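Transcription factor SPN1 (Saccharomyces cerevisiae, PDB 3NFQ) takes part in regulating transcription by RNA polymerase II, interacts with SPT6, and is represented here by its conserved, all-helical central domain. Local coordinates at residues L85-D90 with V125-K130; S61-A66 with D70-N75. One frame throughout, in Å; residues are numbered along the deposited sequence.

Contact 1: residues L85-D90 with V125-K130; sequences LEPLPD and VIFYTK
Pro-87 sets CG, with CB beside it, over one face of the Phe-127 ring, its own ring tilted so that N and CA stand back. The line from Pro-87 CG to the centroid of the Phe-127 ring is 3.6 Å long and leans only 12° from the ring normal, a CH-pi contact made face-on. CB of the proline reaches toward the CZ end of the ring (3.7 Å to Phe-127 CZ), and the two side chains run past each other in opposite directions. Phe-127 holds its CG anti to the backbone N (chi1 170°), which swings the phenyl group out from helix 121-130 to meet the loop after helix 77-85. One residue further on, Tyr-128 presents its edge: its hydroxyl donates to Leu-85 O, with 2.6 Å between Tyr-128 OH and Leu-85 O. The bond meets a lone pair in the carbonyl plane at 127°, and the oxygen also lies in the plane of the phenol ring. The bond thus ties the hydroxyl of the buried Tyr-128 to a main-chain carbonyl at the end of helix 77-85. Both segments belong to the TFIIS N-terminal-like part of the chain, a helical bundle, and here the exit from one helix is joined to another. Leu-85 crosses the tyrosine at about a right angle, its CD2 lying 3.7 Å from Tyr-128 OH. An alanine in place of Phe-127 would remove the aromatic face, and Pro-87 would probably be left without its packing partner on helix 121-130. Phe-103 of helix 96-107 meets the Tyr-128 ring edge-to-face, while Leu-93 touches both aromatic side chains.

Contact 2: residues S61-A66 with D70-N75; sequences SVLSKA and DTILDN
Ile-72 CG1 stands anti to its carbonyl carbon (chi1 -72°) and chi2 is extended at 159°, which carries CD1 across to the end of helix 51-63, while the CG2 branch, anti to the backbone N, faces Leu-63. The two branches have different targets. CD1 rests against main chain, 3.6 Å from Val-62 O and 4.0 Å from Leu-63 CA, with Val-62 CG1 a little farther off. CG2 meets a methyl of the leucine, at 4.0 Å from Leu-63 CD2, the two side chains crossing at about a right angle. All three residues are buried, and no direct hydrogen bond joins the segments; the side-chain contacts are aliphatic, and Val-62 O is the polar atom that CD1 touches. That oxygen accepts from Lys-65 N as the chain leaves the helix. Nearby, Ser-61 O takes both the amide and the hydroxyl of Ser-64 from the same face of its plane, with 2.7 Å between Ser-64 OG and Ser-61 O. A water bridges the connection, donating to Ala-66 O and accepting from Asp-70 N. The contact closes the short connection between two consecutive helices, with a side chain of helix 69-74 packing back on the end of helix 51-63. Helix 77-85 lies against it through Leu-77, which touches both Leu-63 and Ile-72; helix 10-42 is reached by Val-62 at Lys-17, and Leu-109, after helix 96-107, meets Ile-72.

How the contacts relate
The two contacts lie on opposite sides of the chain's centre, their own centres 23 Å apart, and follow one another along the sequence without touching. Contact 2 is local, closing a short turn between consecutive helices with residues that are all buried; contact 1 spans 34 intervening residues and is partly buried, half of its touching residues lying nearer solvent. Their chemistry differs accordingly: aliphatic methyls against one another and against main chain in contact 2, an aromatic face and a direct phenol-to-carbonyl hydrogen bond in contact 1. Helix 77-85 relates them, since its first residue, Leu-77, packs on contact 2 and its last, Leu-85, belongs to contact 1.

Contact 1: residues L85-D90 with V125-K130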
ATOM      1  N   LEU A  85       3.135   0.213  -2.941  1.00 13.46           N
ATOM      2  CA  LEU A  85       2.725   1.017  -4.105  1.00 12.11           C
ATOM      3  C   LEU A  85       3.901   1.772  -4.697  1.00 12.44           C
ATOM      4  O   LEU A  85       3.880   2.135  -5.871  1.00 12.19           O
ATOM      5  CB  LEU A  85       1.671   2.038  -3.630  1.00 10.26           C
ATOM      6  CG  LEU A  85       0.263   1.418  -3.392  1.00 13.05           C
ATOM      7  CD1 LEU A  85      -0.676   2.436  -2.749  1.00 12.84           C
ATOM      8  CD2 LEU A  85      -0.287   0.884  -4.707  1.00 10.87           C
ATOM      9  N   GLU A  86       4.897   2.059  -3.875  1.00 14.21           N
ATOM     10  CA  GLU A  86       5.912   3.015  -4.323  1.00 15.91           C
ATOM     11  C   GLU A  86       6.729   2.514  -5.492  1.00 16.00           C
ATOM     12  O   GLU A  86       7.011   1.302  -5.623  1.00 16.27           O
ATOM     13  CB  GLU A  86       6.826   3.444  -3.142  1.00 14.83           C
ATOM     14  CG  GLU A  86       7.933   2.528  -2.819  1.00 17.71           C
ATOM     15  CD  GLU A  86       8.592   2.819  -1.446  1.00 19.50           C
ATOM     16  OE1 GLU A  86       8.405   3.915  -0.912  1.00 22.55           O
ATOM     17  OE2 GLU A  86       9.305   1.937  -0.915  1.00 25.33           O
ATOM     18  N   PRO A  87       7.131   3.448  -6.371  1.00 15.63           N
ATOM     19  CA  PRO A  87       7.916   3.068  -7.520  1.00 15.37           C
ATOM     20  C   PRO A  87       9.305   2.689  -7.106  1.00 16.18           C
ATOM     21  O   PRO A  87       9.841   3.212  -6.114  1.00 15.86           O
ATOM     22  CB  PRO A  87       7.964   4.348  -8.391  1.00 15.78           C
ATOM     23  CG  PRO A  87       7.619   5.427  -7.492  1.00 14.90           C
ATOM     24  CD  PRO A  87       6.756   4.875  -6.384  1.00 14.47           C
ATOM     25  N   LEU A  88       9.916   1.834  -7.909  1.00 17.63           N
ATOM     26  CA  LEU A  88      11.310   1.494  -7.691  1.00 19.66           C
ATOM     27  C   LEU A  88      12.080   2.649  -8.317  1.00 18.90           C
ATOM     28  O   LEU A  88      11.497   3.476  -9.011  1.00 20.09           O
ATOM     29  CB  LEU A  88      11.674   0.213  -8.431  1.00 19.67           C
ATOM     30  CG  LEU A  88      10.881  -1.060  -8.003  1.00 21.40           C
ATOM     31  CD1 LEU A  88      11.455  -2.208  -8.791  1.00 27.47           C
ATOM     32  CD2 LEU A  88      11.092  -1.308  -6.583  1.00 24.07           C
ATOM     33  N   PRO A  89      13.386   2.693  -8.081  1.00 21.22           N
ATOM     34  CA  PRO A  89      14.216   3.779  -8.622  1.00 22.57           C
ATOM     35  C   PRO A  89      14.177   3.980 -10.146  1.00 24.70           C
ATOM     36  O   PRO A  89      14.240   5.138 -10.616  1.00 26.68           O
ATOM     37  CB  PRO A  89      15.606   3.398  -8.125  1.00 22.86           C
ATOM     38  CG  PRO A  89      15.338   2.691  -6.786  1.00 22.93           C
ATOM     39  CD  PRO A  89      14.147   1.808  -7.176  1.00 20.16           C
ATOM     40  N   ASP A  90      14.020   2.906 -10.923  1.00 25.93           N
ATOM     41  CA  ASP A  90      13.793   3.017 -12.384  1.00 26.89           C
ATOM     42  C   ASP A  90      12.403   3.457 -12.791  1.00 27.39           C
ATOM     43  O   ASP A  90      12.109   3.619 -13.988  1.00 27.12           O
ATOM     44  CB  ASP A  90      14.184   1.725 -13.099  1.00 28.89           C
ATOM     45  CG  ASP A  90      13.162   0.607 -12.909  1.00 32.34           C
ATOM     46  OD1 ASP A  90      12.206   0.749 -12.093  1.00 33.78           O
ATOM     47  OD2 ASP A  90      13.318  -0.426 -13.596  1.00 36.01           O
ATOM     48  N   VAL A 125       1.045   8.680  -3.576  1.00 15.31           N
ATOM     49  CA  VAL A 125      -0.248   8.868  -4.262  1.00 15.59           C
ATOM     50  C   VAL A 125      -0.137  10.043  -5.252  1.00 16.99           C
ATOM     51  O   VAL A 125      -0.644   9.978  -6.395  1.00 16.17           O
ATOM     52  CB  VAL A 125      -1.435   9.012  -3.244  1.00 15.67           C
ATOM     53  CG1 VAL A 125      -2.778   9.352  -3.961  1.00 18.82           C
ATOM     54  CG2 VAL A 125      -1.583   7.720  -2.469  1.00 16.87           C
ATOM     55  N   ILE A 126       0.576  11.099  -4.866  1.00 16.70           N
ATOM     56  CA  ILE A 126       0.823  12.185  -5.816  1.00 18.56           C
ATOM     57  C   ILE A 126       1.559  11.661  -7.068  1.00 18.67           C
ATOM     58  O   ILE A 126       1.198  11.990  -8.201  1.00 18.60           O
ATOM     59  CB  ILE A 126       1.584  13.371  -5.139  1.00 17.99           C
ATOM     60  CG1 ILE A 126       0.645  14.079  -4.147  1.00 20.64           C
ATOM     61  CG2 ILE A 126       2.112  14.374  -6.223  1.00 20.04           C
ATOM     62  CD1 ILE A 126       1.290  15.030  -3.165  1.00 21.83           C
ATOM     63  N   PHE A 127       2.591  10.834  -6.876  1.00 16.69           N
ATOM     64  CA  PHE A 127       3.323  10.256  -7.977  1.00 16.42           C
ATOM     65  C   PHE A 127       2.367   9.487  -8.935  1.00 15.91           C
ATOM     66  O   PHE A 127       2.486   9.541 -10.172  1.00 16.02           O
ATOM     67  CB  PHE A 127       4.412   9.289  -7.422  1.00 16.99           C
ATOM     68  CG  PHE A 127       5.069   8.448  -8.488  1.00 21.07           C
ATOM     69  CD1 PHE A 127       6.206   8.880  -9.177  1.00 20.21           C
ATOM     70  CD2 PHE A 127       4.534   7.224  -8.840  1.00 22.32           C
ATOM     71  CE1 PHE A 127       6.790   8.094 -10.207  1.00 18.32           C
ATOM     72  CE2 PHE A 127       5.130   6.454  -9.841  1.00 21.20           C
ATOM     73  CZ  PHE A 127       6.224   6.862 -10.513  1.00 24.05           C
ATOM     74  N   TYR A 128       1.385   8.807  -8.363  1.00 15.55           N
ATOM     75  CA  TYR A 128       0.413   8.057  -9.211  1.00 15.99           C
ATOM     76  C   TYR A 128      -0.428   9.024 -10.104  1.00 17.70           C
ATOM     77  O   TYR A 128      -0.851   8.656 -11.210  1.00 16.00           O
ATOM     78  CB  TYR A 128      -0.498   7.221  -8.332  1.00 16.01           C
ATOM     79  CG  TYR A 128       0.084   5.822  -8.149  1.00 16.86           C
ATOM     80  CD1 TYR A 128       1.136   5.618  -7.262  1.00 16.60           C
ATOM     81  CD2 TYR A 128      -0.406   4.713  -8.864  1.00 16.50           C
ATOM     82  CE1 TYR A 128       1.706   4.322  -7.071  1.00 14.68           C
ATOM     83  CE2 TYR A 128       0.152   3.403  -8.665  1.00 14.64           C
ATOM     84  CZ  TYR A 128       1.223   3.237  -7.755  1.00 17.02           C
ATOM     85  OH  TYR A 128       1.843   2.022  -7.520  1.00 16.27           O
ATOM     86  N   THR A 129      -0.634  10.256  -9.618  1.00 19.65           N
ATOM     87  CA  THR A 129      -1.416  11.258 -10.401  1.00 21.48           C
ATOM     88  C   THR A 129      -0.686  11.758 -11.639  1.00 23.85           C
ATOM     89  O   THR A 129      -1.341  12.224 -12.612  1.00 24.35           O
ATOM     90  CB  THR A 129      -1.863  12.460  -9.570  1.00 20.64           C
ATOM     91  OG1 THR A 129      -0.729  13.312  -9.287  1.00 19.17           O
ATOM     92  CG2 THR A 129      -2.544  12.034  -8.286  1.00 19.93           C
ATOM     93  N   LYS A 130       0.642  11.614 -11.615  1.00 25.38           N
ATOM     94  CA  LYS A 130       1.583  12.134 -12.644  1.00 27.98           C
ATOM     95  C   LYS A 130       2.284  11.114 -13.548  1.00 28.54           C
ATOM     96  O   LYS A 130       2.570  11.417 -14.720  1.00 29.20           O
ATOM     97  CB  LYS A 130       2.706  12.919 -11.952  1.00 29.43           C
ATOM     98  CG  LYS A 130       2.299  14.248 -11.311  1.00 32.83           C
ATOM     99  CD  LYS A 130       3.536  14.695 -10.538  1.00 38.94           C
ATOM    100  CE  LYS A 130       3.309  15.842  -9.550  1.00 43.02           C
ATOM    101  NZ  LYS A 130       4.582  16.015  -8.740  1.00 46.02           N
TER

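Contact 2: residues S61-A66 with D70-N75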
ATOM      1  N   SER A  61      -8.617  -7.880   2.842  1.00 25.74           N
ATOM      2  CA  SER A  61      -9.578  -8.260   3.885  1.00 27.51           C
ATOM      3  C   SER A  61      -9.542  -7.367   5.127  1.00 27.50           C
ATOM      4  O   SER A  61     -10.548  -6.760   5.521  1.00 27.34           O
ATOM      5  CB  SER A  61      -9.357  -9.710   4.265  1.00 28.52           C
ATOM      6  OG  SER A  61     -10.285 -10.048   5.274  1.00 36.00           O
ATOM      7  N   VAL A  62      -8.372  -7.258   5.734  1.00 27.36           N
ATOM      8  CA  VAL A  62      -8.146  -6.371   6.868  1.00 26.88           C
ATOM      9  C   VAL A  62      -8.469  -4.930   6.549  1.00 27.54           C
ATOM     10  O   VAL A  62      -9.206  -4.283   7.313  1.00 27.59           O
ATOM     11  CB  VAL A  62      -6.678  -6.511   7.440  1.00 26.47           C
ATOM     12  CG1 VAL A  62      -6.431  -5.517   8.564  1.00 27.64           C
ATOM     13  CG2 VAL A  62      -6.425  -7.933   7.963  1.00 26.49           C
ATOM     14  N   LEU A  63      -7.936  -4.398   5.440  1.00 26.25           N
ATOM     15  CA  LEU A  63      -8.154  -2.995   5.127  1.00 25.60           C
ATOM     16  C   LEU A  63      -9.655  -2.711   4.900  1.00 25.56           C
ATOM     17  O   LEU A  63     -10.087  -1.589   5.043  1.00 25.56           O
ATOM     18  CB  LEU A  63      -7.335  -2.529   3.893  1.00 25.05           C
ATOM     19  CG  LEU A  63      -5.808  -2.380   3.980  1.00 25.53           C
ATOM     20  CD1 LEU A  63      -5.184  -2.031   2.631  1.00 24.30           C
ATOM     21  CD2 LEU A  63      -5.411  -1.286   5.002  1.00 26.38           C
ATOM     22  N   SER A  64     -10.439  -3.743   4.581  1.00 26.34           N
ATOM     23  CA  SER A  64     -11.851  -3.545   4.260  1.00 28.23           C
ATOM     24  C   SER A  64     -12.727  -3.543   5.514  1.00 28.79           C
ATOM     25  O   SER A  64     -13.911  -3.212   5.428  1.00 30.69           O
ATOM     26  CB  SER A  64     -12.340  -4.666   3.339  1.00 27.41           C
ATOM     27  OG  SER A  64     -12.669  -5.772   4.168  1.00 33.10           O
ATOM     28  N   LYS A  65     -12.187  -3.915   6.661  1.00 28.60           N
ATOM     29  CA  LYS A  65     -13.011  -4.028   7.873  1.00 29.83           C
ATOM     30  C   LYS A  65     -13.201  -2.717   8.588  1.00 29.25           C
ATOM     31  O   LYS A  65     -12.258  -2.135   9.105  1.00 28.49           O
ATOM     32  CB  LYS A  65     -12.472  -5.094   8.812  1.00 29.93           C
ATOM     33  CG  LYS A  65     -12.709  -6.447   8.245  1.00 32.41           C
ATOM     34  CD  LYS A  65     -12.031  -7.512   9.054  1.00 40.84           C
ATOM     35  CE  LYS A  65     -12.100  -8.874   8.345  1.00 43.48           C
ATOM     36  NZ  LYS A  65     -13.432  -9.152   7.696  1.00 45.09           N
ATOM     37  N   ALA A  66     -14.447  -2.233   8.573  1.00 29.94           N
ATOM     38  CA  ALA A  66     -14.788  -0.927   9.133  1.00 30.31           C
ATOM     39  C   ALA A  66     -14.268  -0.763  10.555  1.00 30.23           C
ATOM     40  O   ALA A  66     -13.708   0.272  10.903  1.00 29.76           O
ATOM     41  CB  ALA A  66     -16.320  -0.735   9.106  1.00 31.06           C
ATOM     42  N   ASP A  70      -9.552   2.533  12.795  1.00 27.73           N
ATOM     43  CA  ASP A  70      -8.783   3.175  13.852  1.00 28.82           C
ATOM     44  C   ASP A  70      -7.466   2.486  14.100  1.00 26.92           C
ATOM     45  O   ASP A  70      -6.437   3.154  14.132  1.00 27.52           O
ATOM     46  CB  ASP A  70      -9.584   3.195  15.170  1.00 29.95           C
ATOM     47  CG  ASP A  70     -10.713   4.201  15.159  1.00 34.19           C
ATOM     48  OD1 ASP A  70     -10.699   5.136  14.324  1.00 38.83           O
ATOM     49  OD2 ASP A  70     -11.627   4.043  16.010  1.00 40.21           O
ATOM     50  N   THR A  71      -7.475   1.159  14.262  1.00 26.59           N
ATOM     51  CA  THR A  71      -6.235   0.421  14.532  1.00 27.06           C
ATOM     52  C   THR A  71      -5.233   0.521  13.363  1.00 25.51           C
ATOM     53  O   THR A  71      -4.027   0.694  13.578  1.00 25.75           O
ATOM     54  CB  THR A  71      -6.469  -1.087  14.734  1.00 27.26           C
ATOM     55  OG1 THR A  71      -7.614  -1.319  15.586  1.00 34.22           O
ATOM     56  CG2 THR A  71      -5.218  -1.714  15.338  1.00 27.00           C
ATOM     57  N   ILE A  72      -5.761   0.378  12.143  1.00 23.78           N
ATOM     58  CA  ILE A  72      -4.973   0.523  10.894  1.00 21.86           C
ATOM     59  C   ILE A  72      -4.337   1.887  10.895  1.00 21.92           C
ATOM     60  O   ILE A  72      -3.117   2.010  10.714  1.00 21.94           O
ATOM     61  CB  ILE A  72      -5.897   0.379   9.650  1.00 20.94           C
ATOM     62  CG1 ILE A  72      -6.289  -1.071   9.526  1.00 20.00           C
ATOM     63  CG2 ILE A  72      -5.203   0.888   8.344  1.00 17.60           C
ATOM     64  CD1 ILE A  72      -7.579  -1.331   8.701  1.00 23.11           C
ATOM     65  N   LEU A  73      -5.142   2.913  11.114  1.00 22.24           N
ATOM     66  CA  LEU A  73      -4.605   4.287  11.033  1.00 24.54           C
ATOM     67  C   LEU A  73      -3.677   4.614  12.196  1.00 26.72           C
ATOM     68  O   LEU A  73      -2.636   5.272  12.023  1.00 27.62           O
ATOM     69  CB  LEU A  73      -5.752   5.319  10.939  1.00 25.52           C
ATOM     70  CG  LEU A  73      -6.521   5.266   9.617  1.00 23.63           C
ATOM     71  CD1 LEU A  73      -7.746   6.167   9.655  1.00 28.58           C
ATOM     72  CD2 LEU A  73      -5.678   5.645   8.404  1.00 24.40           C
ATOM     73  N   ASP A  74      -4.042   4.187  13.394  1.00 28.52           N
ATOM     74  CA  ASP A  74      -3.209   4.482  14.575  1.00 30.04           C
ATOM     75  C   ASP A  74      -1.863   3.775  14.573  1.00 29.77           C
ATOM     76  O   ASP A  74      -0.906   4.318  15.110  1.00 31.73           O
ATOM     77  CB  ASP A  74      -3.957   4.161  15.860  1.00 30.99           C
ATOM     78  CG  ASP A  74      -5.100   5.121  16.128  1.00 34.61           C
ATOM     79  OD1 ASP A  74      -5.137   6.242  15.558  1.00 35.58           O
ATOM     80  OD2 ASP A  74      -5.989   4.728  16.907  1.00 41.12           O
ATOM     81  N   ASN A  75      -1.764   2.584  13.978  1.00 28.58           N
ATOM     82  CA  ASN A  75      -0.494   1.836  13.925  1.00 26.23           C
ATOM     83  C   ASN A  75       0.355   1.996  12.656  1.00 26.09           C
ATOM     84  O   ASN A  75       1.258   1.195  12.423  1.00 25.11           O
ATOM     85  CB  ASN A  75      -0.774   0.371  14.188  1.00 26.31           C
ATOM     86  CG  ASN A  75      -1.292   0.161  15.593  1.00 29.16           C
ATOM     87  OD1 ASN A  75      -2.504   0.056  15.818  1.00 30.74           O
ATOM     88  ND2 ASN A  75      -0.391   0.235  16.551  1.00 23.81           N
TER
HETATM   89  O   HOH W   1     -12.584   1.525  13.426  1.00 41.25           O